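Local coordinates for protein tryptophane-5-halogenase (Microbispora sp. ATCC PTA-5024, PDB 5UAO) that chlorinates tryptophan at carbon 5 in the biosynthesis of the lanthipeptide NAI-107, as a flavin-dependent halogenase that binds flavin-adenine dinucleotide, at residues D23-A28 / P374-D379; E355-L360 / L458-E463; L359-T364 / Q388-R393. One frame throughout, in Å; residues are numbered along the deposited sequence.

Interaction 1 lies at the periphery, its centre about 35 Å from that of the chain, where two loops meet through backbone bonds and an acid-arginine pair. Interactions 2 and 3 are buried, their centres about 10 Å apart, and both use helix 358-372, whose first turn meets the flavin. In interaction 2 that turn and the loop before it receive a tyrosine hydroxyl and the flank of a phenylalanine; in interaction 3 the same helix packs against helix 383-406 through methionine, leucine and a folded arginine. R393 also touches L458 and F459, joining the two. Helix 358-372 leads into loop 374-379, so interaction 1 lies beyond the far end of the helix used by the other two.

Interaction 1. Residues D23-A28 / P374-D379; sequences DDDPGA and PSSRRD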
loop_
_atom_site.group_PDB
_atom_site.type_symbol
_atom_site.label_atom_id
_atom_site.label_comp_id
_atom_site.label_asym_id
_atom_site.label_seq_id
_atom_site.Cartn_x
_atom_site.Cartn_y
_atom_site.Cartn_z
ATOM N N ASP A 23 -2.277 -37.792 2.796
ATOM C CA ASP A 23 -3.090 -38.891 3.302
ATOM C C ASP A 23 -2.471 -39.700 4.465
ATOM O O ASP A 23 -3.194 -40.381 5.183
ATOM C CB ASP A 23 -3.419 -39.847 2.152
ATOM C CG ASP A 23 -4.369 -39.236 1.141
ATOM O OD1 ASP A 23 -4.993 -38.202 1.458
ATOM O OD2 ASP A 23 -4.555 -39.720 0.004
ATOM N N ASP A 24 -1.193 -39.435 4.664
ATOM C CA ASP A 24 -0.257 -40.104 5.515
ATOM C C ASP A 24 -0.159 -39.363 6.808
ATOM O O ASP A 24 -0.172 -39.920 7.872
ATOM C CB ASP A 24 1.085 -39.865 4.835
ATOM C CG ASP A 24 1.913 -41.084 4.704
ATOM O OD1 ASP A 24 1.665 -41.877 3.780
ATOM O OD2 ASP A 24 2.863 -41.214 5.489
ATOM N N ASP A 25 -0.022 -38.066 6.641
ATOM C CA ASP A 25 0.250 -37.015 7.665
ATOM C C ASP A 25 -0.719 -37.127 8.839
ATOM O O ASP A 25 -1.916 -36.843 8.692
ATOM C CB ASP A 25 0.151 -35.607 7.046
ATOM C CG ASP A 25 0.835 -34.508 7.892
ATOM O OD1 ASP A 25 1.265 -34.718 9.071
ATOM O OD2 ASP A 25 0.941 -33.394 7.334
ATOM N N PRO A 26 -0.205 -37.560 10.005
ATOM C CA PRO A 26 -1.017 -37.648 11.216
ATOM C C PRO A 26 -1.005 -36.249 11.887
ATOM O O PRO A 26 -1.658 -36.023 12.914
ATOM C CB PRO A 26 -0.242 -38.675 12.036
ATOM C CG PRO A 26 1.204 -38.314 11.744
ATOM C CD PRO A 26 1.228 -37.797 10.307
ATOM N N GLY A 27 -0.212 -35.352 11.298
ATOM C CA GLY A 27 -0.139 -33.930 11.668
ATOM C C GLY A 27 -1.056 -33.019 10.830
ATOM O O GLY A 27 -1.116 -31.827 11.075
ATOM N N ALA A 28 -1.795 -33.569 9.850
ATOM C CA ALA A 28 -2.616 -32.730 8.969
ATOM C C ALA A 28 -3.764 -32.030 9.689
ATOM O O ALA A 28 -4.338 -32.568 10.594
ATOM C CB ALA A 28 -3.171 -33.542 7.798
ATOM N N PRO A 374 -2.852 -23.380 7.540
ATOM C CA PRO A 374 -1.902 -24.423 7.155
ATOM C C PRO A 374 -2.563 -25.756 6.843
ATOM O O PRO A 374 -3.651 -26.024 7.294
ATOM C CB PRO A 374 -0.990 -24.550 8.374
ATOM C CG PRO A 374 -1.148 -23.248 9.121
ATOM C CD PRO A 374 -2.572 -22.850 8.894
ATOM N N SER A 375 -1.883 -26.567 6.065
ATOM C CA SER A 375 -2.288 -27.935 5.766
ATOM C C SER A 375 -2.025 -28.865 6.927
ATOM O O SER A 375 -2.621 -29.926 6.984
ATOM C CB SER A 375 -1.448 -28.510 4.641
ATOM O OG SER A 375 -1.470 -27.655 3.539
ATOM N N SER A 376 -1.113 -28.486 7.816
ATOM C CA SER A 376 -0.680 -29.375 8.878
ATOM C C SER A 376 -0.025 -28.595 10.031
ATOM O O SER A 376 0.429 -27.460 9.849
ATOM C CB SER A 376 0.299 -30.443 8.324
ATOM O OG SER A 376 1.644 -29.993 8.382
ATOM N N ARG A 377 0.029 -29.218 11.212
ATOM C CA ARG A 377 0.560 -28.539 12.408
ATOM C C ARG A 377 2.084 -28.340 12.311
ATOM O O ARG A 377 2.659 -27.537 13.028
ATOM C CB ARG A 377 0.096 -29.230 13.704
ATOM C CG ARG A 377 -1.386 -29.654 13.643
ATOM C CD ARG A 377 -2.034 -30.137 14.942
ATOM N NE ARG A 377 -3.171 -31.029 14.646
ATOM C CZ ARG A 377 -3.050 -32.342 14.434
ATOM N NH1 ARG A 377 -1.862 -32.950 14.511
ATOM N NH2 ARG A 377 -4.122 -33.070 14.159
ATOM N N ARG A 378 2.733 -29.033 11.394
ATOM C CA ARG A 378 4.170 -28.820 11.163
ATOM C C ARG A 378 4.475 -27.510 10.347
ATOM O O ARG A 378 5.354 -26.745 10.732
ATOM C CB ARG A 378 4.797 -30.096 10.550
ATOM C CG ARG A 378 4.786 -31.295 11.526
ATOM C CD ARG A 378 4.899 -32.673 10.865
ATOM N NE ARG A 378 4.075 -32.764 9.649
ATOM C CZ ARG A 378 4.528 -32.834 8.389
ATOM N NH1 ARG A 378 5.828 -32.870 8.115
ATOM N NH2 ARG A 378 3.663 -32.894 7.378
ATOM N N ASP A 379 3.726 -27.252 9.269
ATOM C CA ASP A 379 3.857 -26.033 8.432
ATOM C C ASP A 379 4.093 -24.682 9.203
ATOM O O ASP A 379 3.627 -24.483 10.324
ATOM C CB ASP A 379 2.604 -25.908 7.525
ATOM C CG ASP A 379 2.643 -26.823 6.273
ATOM O OD1 ASP A 379 3.492 -26.570 5.383
ATOM O OD2 ASP A 379 1.796 -27.754 6.137
#
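A single beta bridge between A28 and S376, flanked by a salt bridge, joins two irregular loops at the edge of the fold. Loop 23-28 leads toward strand 31-35, and loop 374-379 links helix 358-372 to helix 383-406. R377 N donates to G27 O over 2.9 Å in a nearly straight bond (167°), and the backbone bonding of S375 with I29 completes the bridge on its other side. Beside it, A28 CA offers a C-H contact to S375 O at 3.4 Å.

D25 and R378 reach toward each other from opposite directions. With CG of D25 anti to the backbone N (chi1 -162°), the carboxylate turns toward loop 374-379, and R378, kinked at chi3, brings NH2 to 2.8 Å from OD2. The oxygen lies in the guanidinium plane, but the nitrogen approaches from above the carboxylate. The two planes stand 76° apart, and the pair makes one bond rather than a two-pronged fork. OD2 also rests against S376 CB, while OD1 accepts from G27 N at 2.7 Å: an Asx turn, which fixes the rotation of the carboxylate and bends the chain ahead of A28. A CB on G27 would run into OD1. Strand 31-35 precedes a glycine-rich turn and helix 39-51, consistent with the Rossmann-type dinucleotide fold, and the bridge thus ties the approach to that strand to the helix-linking loop.

R377 spreads its guanidinium beside loop 23-28, with G27 O and A28 O over one face, G27 O 3.6 Å above the guanidinium plane. NH1 makes a weak bond to P26 O at the edge, whereas NH2 pairs with D226. S376 OG donates to D379 OD2, and the other oxygen of D379 forms a salt bridge with R477 of the second subunit.

Interaction 2. Residues E355-L360 / L458-E463; sequences ESSGLL and LFYGLE. With FAD (flavin-adenine dinucleotide), chain E.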
loop_
_atom_site.group_PDB
_atom_site.type_symbol
_atom_site.label_atom_id
_atom_site.label_comp_id
_atom_site.label_asym_id
_atom_site.label_seq_id
_atom_site.Cartn_x
_atom_site.Cartn_y
_atom_site.Cartn_z
ATOM N N GLU A 355 -20.477 3.319 7.729
ATOM C CA GLU A 355 -19.999 3.046 6.326
ATOM C C GLU A 355 -20.176 1.592 5.869
ATOM O O GLU A 355 -19.533 1.143 4.898
ATOM C CB GLU A 355 -18.537 3.479 6.217
ATOM C CG GLU A 355 -18.374 4.989 6.216
ATOM C CD GLU A 355 -18.710 5.631 4.881
ATOM O OE1 GLU A 355 -19.001 4.873 3.912
ATOM O OE2 GLU A 355 -18.781 6.883 4.822
ATOM N N SER A 356 -21.014 0.857 6.614
ATOM C CA SER A 356 -21.159 -0.629 6.545
ATOM C C SER A 356 -19.940 -1.429 6.171
ATOM O O SER A 356 -19.847 -2.058 5.132
ATOM C CB SER A 356 -22.308 -1.047 5.646
ATOM O OG SER A 356 -22.386 -0.218 4.576
ATOM N N SER A 357 -18.965 -1.339 7.023
ATOM C CA SER A 357 -17.760 -2.084 6.865
ATOM C C SER A 357 -17.817 -3.464 7.536
ATOM O O SER A 357 -16.903 -4.221 7.378
ATOM C CB SER A 357 -16.644 -1.296 7.542
ATOM O OG SER A 357 -17.098 -0.840 8.782
ATOM N N GLY A 358 -18.847 -3.790 8.325
ATOM C CA GLY A 358 -18.862 -5.053 9.097
ATOM C C GLY A 358 -18.669 -6.308 8.253
ATOM O O GLY A 358 -17.724 -7.082 8.489
ATOM N N LEU A 359 -19.551 -6.488 7.274
ATOM C CA LEU A 359 -19.535 -7.629 6.353
ATOM C C LEU A 359 -18.270 -7.635 5.465
ATOM O O LEU A 359 -17.684 -8.691 5.171
ATOM C CB LEU A 359 -20.787 -7.681 5.499
ATOM C CG LEU A 359 -21.902 -8.642 6.017
ATOM C CD1 LEU A 359 -22.030 -8.626 7.471
ATOM C CD2 LEU A 359 -23.282 -8.400 5.450
ATOM N N LEU A 360 -17.851 -6.461 5.059
ATOM C CA LEU A 360 -16.609 -6.336 4.330
ATOM C C LEU A 360 -15.471 -6.896 5.105
ATOM O O LEU A 360 -14.622 -7.590 4.570
ATOM C CB LEU A 360 -16.329 -4.846 4.042
ATOM C CG LEU A 360 -14.958 -4.479 3.446
ATOM C CD1 LEU A 360 -14.701 -5.135 2.092
ATOM C CD2 LEU A 360 -14.820 -2.996 3.263
ATOM N N LEU A 458 -8.643 1.165 2.328
ATOM C CA LEU A 458 -8.456 0.552 1.042
ATOM C C LEU A 458 -9.708 0.492 0.234
ATOM O O LEU A 458 -9.681 0.754 -0.979
ATOM C CB LEU A 458 -7.976 -0.868 1.253
ATOM C CG LEU A 458 -7.503 -1.567 -0.012
ATOM C CD1 LEU A 458 -6.342 -0.775 -0.658
ATOM C CD2 LEU A 458 -7.123 -2.994 0.388
ATOM N N PHE A 459 -10.823 0.108 0.845
ATOM C CA PHE A 459 -11.995 0.018 -0.010
ATOM C C PHE A 459 -12.550 1.417 -0.334
ATOM O O PHE A 459 -12.937 1.670 -1.436
ATOM C CB PHE A 459 -13.113 -0.851 0.607
ATOM C CG PHE A 459 -14.366 -0.738 -0.142
ATOM C CD1 PHE A 459 -14.510 -1.407 -1.364
ATOM C CD2 PHE A 459 -15.390 0.105 0.283
ATOM C CE1 PHE A 459 -15.684 -1.282 -2.120
ATOM C CE2 PHE A 459 -16.544 0.264 -0.503
ATOM C CZ PHE A 459 -16.670 -0.404 -1.705
ATOM N N TYR A 460 -12.620 2.289 0.661
ATOM C CA TYR A 460 -13.354 3.573 0.591
ATOM C C TYR A 460 -12.511 4.629 -0.137
ATOM O O TYR A 460 -13.052 5.485 -0.841
ATOM C CB TYR A 460 -13.745 4.027 2.031
ATOM C CG TYR A 460 -14.655 3.046 2.720
ATOM C CD1 TYR A 460 -16.039 3.090 2.549
ATOM C CD2 TYR A 460 -14.125 2.037 3.551
ATOM C CE1 TYR A 460 -16.873 2.118 3.149
ATOM C CE2 TYR A 460 -14.927 1.101 4.151
ATOM C CZ TYR A 460 -16.302 1.115 3.923
ATOM O OH TYR A 460 -17.080 0.197 4.579
ATOM N N GLY A 461 -11.203 4.618 0.130
ATOM C CA GLY A 461 -10.213 5.337 -0.672
ATOM C C GLY A 461 -10.223 6.822 -0.411
ATOM O O GLY A 461 -10.998 7.334 0.428
ATOM N N LEU A 462 -9.349 7.519 -1.130
ATOM C CA LEU A 462 -9.255 8.938 -1.057
ATOM C C LEU A 462 -10.554 9.584 -1.472
ATOM O O LEU A 462 -10.905 10.641 -0.935
ATOM C CB LEU A 462 -8.178 9.485 -1.992
ATOM C CG LEU A 462 -6.781 9.343 -1.489
ATOM C CD1 LEU A 462 -5.893 9.910 -2.568
ATOM C CD2 LEU A 462 -6.617 10.071 -0.147
ATOM N N GLU A 463 -11.246 8.979 -2.436
ATOM C CA GLU A 463 -12.537 9.517 -2.899
ATOM C C GLU A 463 -13.559 9.572 -1.747
ATOM O O GLU A 463 -14.336 10.498 -1.628
ATOM C CB GLU A 463 -13.071 8.764 -4.170
ATOM C CG GLU A 463 -13.371 7.273 -4.072
ATOM C CD GLU A 463 -12.135 6.335 -4.183
ATOM O OE1 GLU A 463 -10.994 6.834 -4.165
ATOM O OE2 GLU A 463 -12.299 5.079 -4.264
HETATM P PA FAD E . -23.260 -12.624 16.344
HETATM O O1A FAD E . -24.303 -12.311 15.271
HETATM O O2A FAD E . -23.257 -11.934 17.722
HETATM O O5B FAD E . -23.144 -14.217 16.532
HETATM C C5B FAD E . -22.512 -14.871 17.614
HETATM C C4B FAD E . -22.831 -16.350 17.497
HETATM O O4B FAD E . -21.956 -16.904 18.483
HETATM C C3B FAD E . -24.261 -16.813 17.846
HETATM O O3B FAD E . -24.770 -17.896 16.916
HETATM C C2B FAD E . -24.121 -17.363 19.269
HETATM O O2B FAD E . -25.109 -18.403 19.653
HETATM C C1B FAD E . -22.687 -17.892 19.217
HETATM N N9A FAD E . -22.129 -18.083 20.577
HETATM C C8A FAD E . -21.764 -17.102 21.455
HETATM N N7A FAD E . -21.276 -17.674 22.591
HETATM C C5A FAD E . -21.362 -19.018 22.427
HETATM C C6A FAD E . -21.076 -20.170 23.274
HETATM N N6A FAD E . -20.567 -19.980 24.527
HETATM N N1A FAD E . -21.278 -21.372 22.754
HETATM C C2A FAD E . -21.750 -21.571 21.507
HETATM N N3A FAD E . -22.055 -20.554 20.700
HETATM C C4A FAD E . -21.882 -19.286 21.116
HETATM N N1 FAD E . -22.416 -4.875 9.361
HETATM C C2 FAD E . -22.627 -4.569 8.036
HETATM O O2 FAD E . -21.928 -5.122 7.127
HETATM N N3 FAD E . -23.590 -3.686 7.659
HETATM C C4 FAD E . -24.399 -3.055 8.534
HETATM O O4 FAD E . -25.255 -2.234 8.079
HETATM C C4X FAD E . -24.213 -3.359 9.993
HETATM N N5 FAD E . -24.921 -2.741 10.980
HETATM C C5X FAD E . -24.737 -3.025 12.292
HETATM C C6 FAD E . -25.495 -2.358 13.245
HETATM C C7 FAD E . -25.315 -2.592 14.596
HETATM C C7M FAD E . -26.133 -1.912 15.654
HETATM C C8 FAD E . -24.352 -3.600 15.034
HETATM C C8M FAD E . -24.176 -3.856 16.516
HETATM C C9 FAD E . -23.588 -4.259 14.086
HETATM C C9A FAD E . -23.705 -4.017 12.716
HETATM N N10 FAD E . -22.897 -4.685 11.730
HETATM C C10 FAD E . -23.145 -4.337 10.364
HETATM C "C1'" FAD E . -21.900 -5.769 11.984
HETATM C "C2'" FAD E . -22.699 -7.092 11.554
HETATM O "O2'" FAD E . -23.896 -6.966 12.310
HETATM C "C3'" FAD E . -22.532 -8.606 11.937
HETATM O "O3'" FAD E . -23.630 -9.575 11.743
HETATM C "C4'" FAD E . -22.663 -8.722 13.427
HETATM O "O4'" FAD E . -22.744 -7.404 14.050
HETATM C "C5'" FAD E . -21.564 -9.696 13.853
HETATM O "O5'" FAD E . -21.880 -10.996 13.446
HETATM P P FAD E . -21.182 -12.151 14.370
HETATM O O1P FAD E . -19.771 -11.820 14.608
HETATM O O2P FAD E . -21.499 -13.407 13.567
HETATM O O3P FAD E . -21.772 -12.178 15.830
#
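Y460 OH donates to E355 O at 2.6 Å, coming from above the carbonyl plane (45° out of it), with the oxygen lying at the edge of the phenol ring. CA and CB of S357 both crowd the same hydroxyl at 3.3 Å, and the tip of the tyrosine fits into the bend just ahead of helix 358-372. The E355 side chain folds back at chi2 (-78°) and slides past the ring in the opposite direction, bringing OE1 to 3.6 Å from Y460 CE1; its OE2 is held by H404 of helix 383-406.

The first turn of helix 358-372 forms part of the flavin pocket. L359 N donates to FAD O2 at 2.7 Å, and S356 CB packs beside N3. Such an N-terminal helix end would probably draw electron density toward the N1-C2=O2 edge, as in many flavoproteins. G358 has no side chain to run into FAD N1.

F459, in the loop entering helix 461-471, turns a ring edge onto its neighbour, CD2 standing 3.6 Å above the centre of the Y460 ring. Its CB meets L360 CD2 at 3.8 Å, where the leucine, with CG anti to the backbone N, reaches across from the same first turn toward both aromatics.

Interaction 3. Residues L359-T364 / Q388-R393; sequences LLMIAT and QALAHR. With FAD (flavin-adenine dinucleotide), chain E.
The guanidinium of R393 carries M361 SD over one face, 4.0 Å above its plane and offset toward the rim, while L360 CD2 touches the edge near NH1 at 3.9 Å. T364 OG1 comes obliquely to 3.1 Å from R393 NH2, but the angle is too poor for a hydrogen bond. R393 is bent at chi2 and chi3, and this curls the guanidinium back over the methionine toward T364.

The T364 hydroxyl is spent within its own helix. Lying anti to the carbonyl carbon (chi1 -58°), OG1 swings back to donate to L360 O at 2.9 Å; T364 N reaches that same oxygen from the opposite face of its plane, giving the carbonyl two donors. A valine here would probably leave L360 O with the backbone N alone and set an apolar methyl beside the guanidinium in place of the hydroxyl oxygen.

Helices 358-372 and 383-406 are consecutive and antiparallel (166° between the segments' axes), with the axes 11.5 Å apart, a wide spacing filled by long side chains. M361 sends CE across to R393 CB at 3.7 Å and L390 CD2 at 3.8 Å, and also touches W394 and I397 farther along helix 383-406. Elsewhere on that helix, A389 packs on L451 of the second subunit.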
loop_
_atom_site.group_PDB
_atom_site.type_symbol
_atom_site.label_atom_id
_atom_site.label_comp_id
_atom_site.label_asym_id
_atom_site.label_seq_id
_atom_site.Cartn_x
_atom_site.Cartn_y
_atom_site.Cartn_z
ATOM N N LEU A 359 -19.551 -6.488 7.274
ATOM C CA LEU A 359 -19.535 -7.629 6.353
ATOM C C LEU A 359 -18.270 -7.635 5.465
ATOM O O LEU A 359 -17.684 -8.691 5.171
ATOM C CB LEU A 359 -20.787 -7.681 5.499
ATOM C CG LEU A 359 -21.902 -8.642 6.017
ATOM C CD1 LEU A 359 -22.030 -8.626 7.471
ATOM C CD2 LEU A 359 -23.282 -8.400 5.450
ATOM N N LEU A 360 -17.851 -6.461 5.059
ATOM C CA LEU A 360 -16.609 -6.336 4.330
ATOM C C LEU A 360 -15.471 -6.896 5.105
ATOM O O LEU A 360 -14.622 -7.590 4.570
ATOM C CB LEU A 360 -16.329 -4.846 4.042
ATOM C CG LEU A 360 -14.958 -4.479 3.446
ATOM C CD1 LEU A 360 -14.701 -5.135 2.092
ATOM C CD2 LEU A 360 -14.820 -2.996 3.263
ATOM N N MET A 361 -15.359 -6.516 6.374
ATOM C CA MET A 361 -14.262 -6.996 7.189
ATOM C C MET A 361 -14.331 -8.467 7.576
ATOM O O MET A 361 -13.271 -9.104 7.861
ATOM C CB MET A 361 -14.108 -6.094 8.404
ATOM C CG MET A 361 -13.542 -4.738 8.032
ATOM S SD MET A 361 -12.149 -4.664 6.826
ATOM C CE MET A 361 -10.853 -5.568 7.707
ATOM N N ILE A 362 -15.555 -8.979 7.673
ATOM C CA ILE A 362 -15.765 -10.395 7.845
ATOM C C ILE A 362 -15.194 -11.046 6.592
ATOM O O ILE A 362 -14.386 -11.982 6.681
ATOM C CB ILE A 362 -17.227 -10.779 8.057
ATOM C CG1 ILE A 362 -17.593 -10.522 9.521
ATOM C CG2 ILE A 362 -17.468 -12.248 7.699
ATOM C CD1 ILE A 362 -19.060 -10.411 9.831
ATOM N N ALA A 363 -15.634 -10.568 5.412
ATOM C CA ALA A 363 -15.209 -11.206 4.163
ATOM C C ALA A 363 -13.653 -11.185 4.026
ATOM O O ALA A 363 -12.969 -12.149 3.542
ATOM C CB ALA A 363 -15.859 -10.527 2.996
ATOM N N THR A 364 -13.054 -10.080 4.415
ATOM C CA THR A 364 -11.611 -9.949 4.349
ATOM C C THR A 364 -10.919 -10.924 5.283
ATOM O O THR A 364 -9.953 -11.588 4.882
ATOM C CB THR A 364 -11.177 -8.481 4.766
ATOM O OG1 THR A 364 -11.803 -7.496 3.912
ATOM C CG2 THR A 364 -9.731 -8.338 4.694
ATOM N N GLN A 388 -1.251 -8.176 11.402
ATOM C CA GLN A 388 -0.869 -6.858 10.930
ATOM C C GLN A 388 -1.755 -6.342 9.824
ATOM O O GLN A 388 -2.054 -5.176 9.775
ATOM C CB GLN A 388 0.608 -6.890 10.434
ATOM C CG GLN A 388 1.577 -7.009 11.583
ATOM C CD GLN A 388 3.030 -7.174 11.115
ATOM O OE1 GLN A 388 3.307 -7.349 9.924
ATOM N NE2 GLN A 388 3.945 -7.193 12.073
ATOM N N ALA A 389 -2.192 -7.200 8.919
ATOM C CA ALA A 389 -3.018 -6.764 7.814
ATOM C C ALA A 389 -4.376 -6.336 8.342
ATOM O O ALA A 389 -4.923 -5.260 7.950
ATOM C CB ALA A 389 -3.196 -7.869 6.777
ATOM N N LEU A 390 -4.920 -7.145 9.237
ATOM C CA LEU A 390 -6.226 -6.792 9.821
ATOM C C LEU A 390 -6.195 -5.550 10.704
ATOM O O LEU A 390 -7.110 -4.704 10.638
ATOM C CB LEU A 390 -6.835 -7.995 10.572
ATOM C CG LEU A 390 -7.451 -9.027 9.601
ATOM C CD1 LEU A 390 -7.635 -10.382 10.274
ATOM C CD2 LEU A 390 -8.730 -8.509 8.985
ATOM N N ALA A 391 -5.193 -5.433 11.540
ATOM C CA ALA A 391 -5.066 -4.236 12.369
ATOM C C ALA A 391 -5.011 -2.980 11.464
ATOM O O ALA A 391 -5.569 -1.942 11.799
ATOM C CB ALA A 391 -3.782 -4.280 13.223
ATOM N N HIS A 392 -4.260 -3.045 10.378
ATOM C CA HIS A 392 -4.040 -1.832 9.564
ATOM C C HIS A 392 -5.382 -1.412 8.872
ATOM O O HIS A 392 -5.751 -0.240 8.790
ATOM C CB HIS A 392 -2.964 -2.147 8.498
ATOM C CG HIS A 392 -2.770 -1.054 7.503
ATOM N ND1 HIS A 392 -2.180 0.144 7.835
ATOM C CD2 HIS A 392 -3.143 -0.940 6.209
ATOM C CE1 HIS A 392 -2.145 0.930 6.773
ATOM N NE2 HIS A 392 -2.713 0.291 5.772
ATOM N N ARG A 393 -6.088 -2.405 8.367
ATOM C CA ARG A 393 -7.367 -2.187 7.690
ATOM C C ARG A 393 -8.395 -1.619 8.678
ATOM O O ARG A 393 -9.036 -0.624 8.375
ATOM C CB ARG A 393 -7.879 -3.497 7.050
ATOM C CG ARG A 393 -7.333 -3.677 5.620
ATOM C CD ARG A 393 -8.266 -2.950 4.570
ATOM N NE ARG A 393 -8.774 -4.031 3.737
ATOM C CZ ARG A 393 -9.947 -4.178 3.203
ATOM N NH1 ARG A 393 -10.886 -3.256 3.249
ATOM N NH2 ARG A 393 -10.146 -5.307 2.549
HETATM P PA FAD E . -23.260 -12.624 16.344
HETATM O O1A FAD E . -24.303 -12.311 15.271
HETATM O O2A FAD E . -23.257 -11.934 17.722
HETATM O O5B FAD E . -23.144 -14.217 16.532
HETATM C C5B FAD E . -22.512 -14.871 17.614
HETATM C C4B FAD E . -22.831 -16.350 17.497
HETATM O O4B FAD E . -21.956 -16.904 18.483
HETATM C C3B FAD E . -24.261 -16.813 17.846
HETATM O O3B FAD E . -24.770 -17.896 16.916
HETATM C C2B FAD E . -24.121 -17.363 19.269
HETATM O O2B FAD E . -25.109 -18.403 19.653
HETATM C C1B FAD E . -22.687 -17.892 19.217
HETATM N N9A FAD E . -22.129 -18.083 20.577
HETATM C C8A FAD E . -21.764 -17.102 21.455
HETATM N N7A FAD E . -21.276 -17.674 22.591
HETATM C C5A FAD E . -21.362 -19.018 22.427
HETATM C C6A FAD E . -21.076 -20.170 23.274
HETATM N N6A FAD E . -20.567 -19.980 24.527
HETATM N N1A FAD E . -21.278 -21.372 22.754
HETATM C C2A FAD E . -21.750 -21.571 21.507
HETATM N N3A FAD E . -22.055 -20.554 20.700
HETATM C C4A FAD E . -21.882 -19.286 21.116
HETATM N N1 FAD E . -22.416 -4.875 9.361
HETATM C C2 FAD E . -22.627 -4.569 8.036
HETATM O O2 FAD E . -21.928 -5.122 7.127
HETATM N N3 FAD E . -23.590 -3.686 7.659
HETATM C C4 FAD E . -24.399 -3.055 8.534
HETATM O O4 FAD E . -25.255 -2.234 8.079
HETATM C C4X FAD E . -24.213 -3.359 9.993
HETATM N N5 FAD E . -24.921 -2.741 10.980
HETATM C C5X FAD E . -24.737 -3.025 12.292
HETATM C C6 FAD E . -25.495 -2.358 13.245
HETATM C C7 FAD E . -25.315 -2.592 14.596
HETATM C C7M FAD E . -26.133 -1.912 15.654
HETATM C C8 FAD E . -24.352 -3.600 15.034
HETATM C C8M FAD E . -24.176 -3.856 16.516
HETATM C C9 FAD E . -23.588 -4.259 14.086
HETATM C C9A FAD E . -23.705 -4.017 12.716
HETATM N N10 FAD E . -22.897 -4.685 11.730
HETATM C C10 FAD E . -23.145 -4.337 10.364
HETATM C "C1'" FAD E . -21.900 -5.769 11.984
HETATM C "C2'" FAD E . -22.699 -7.092 11.554
HETATM O "O2'" FAD E . -23.896 -6.966 12.310
HETATM C "C3'" FAD E . -22.532 -8.606 11.937
HETATM O "O3'" FAD E . -23.630 -9.575 11.743
HETATM C "C4'" FAD E . -22.663 -8.722 13.427
HETATM O "O4'" FAD E . -22.744 -7.404 14.050
HETATM C "C5'" FAD E . -21.564 -9.696 13.853
HETATM O "O5'" FAD E . -21.880 -10.996 13.446
HETATM P P FAD E . -21.182 -12.151 14.370
HETATM O O1P FAD E . -19.771 -11.820 14.608
HETATM O O2P FAD E . -21.499 -13.407 13.567
HETATM O O3P FAD E . -21.772 -12.178 15.830
#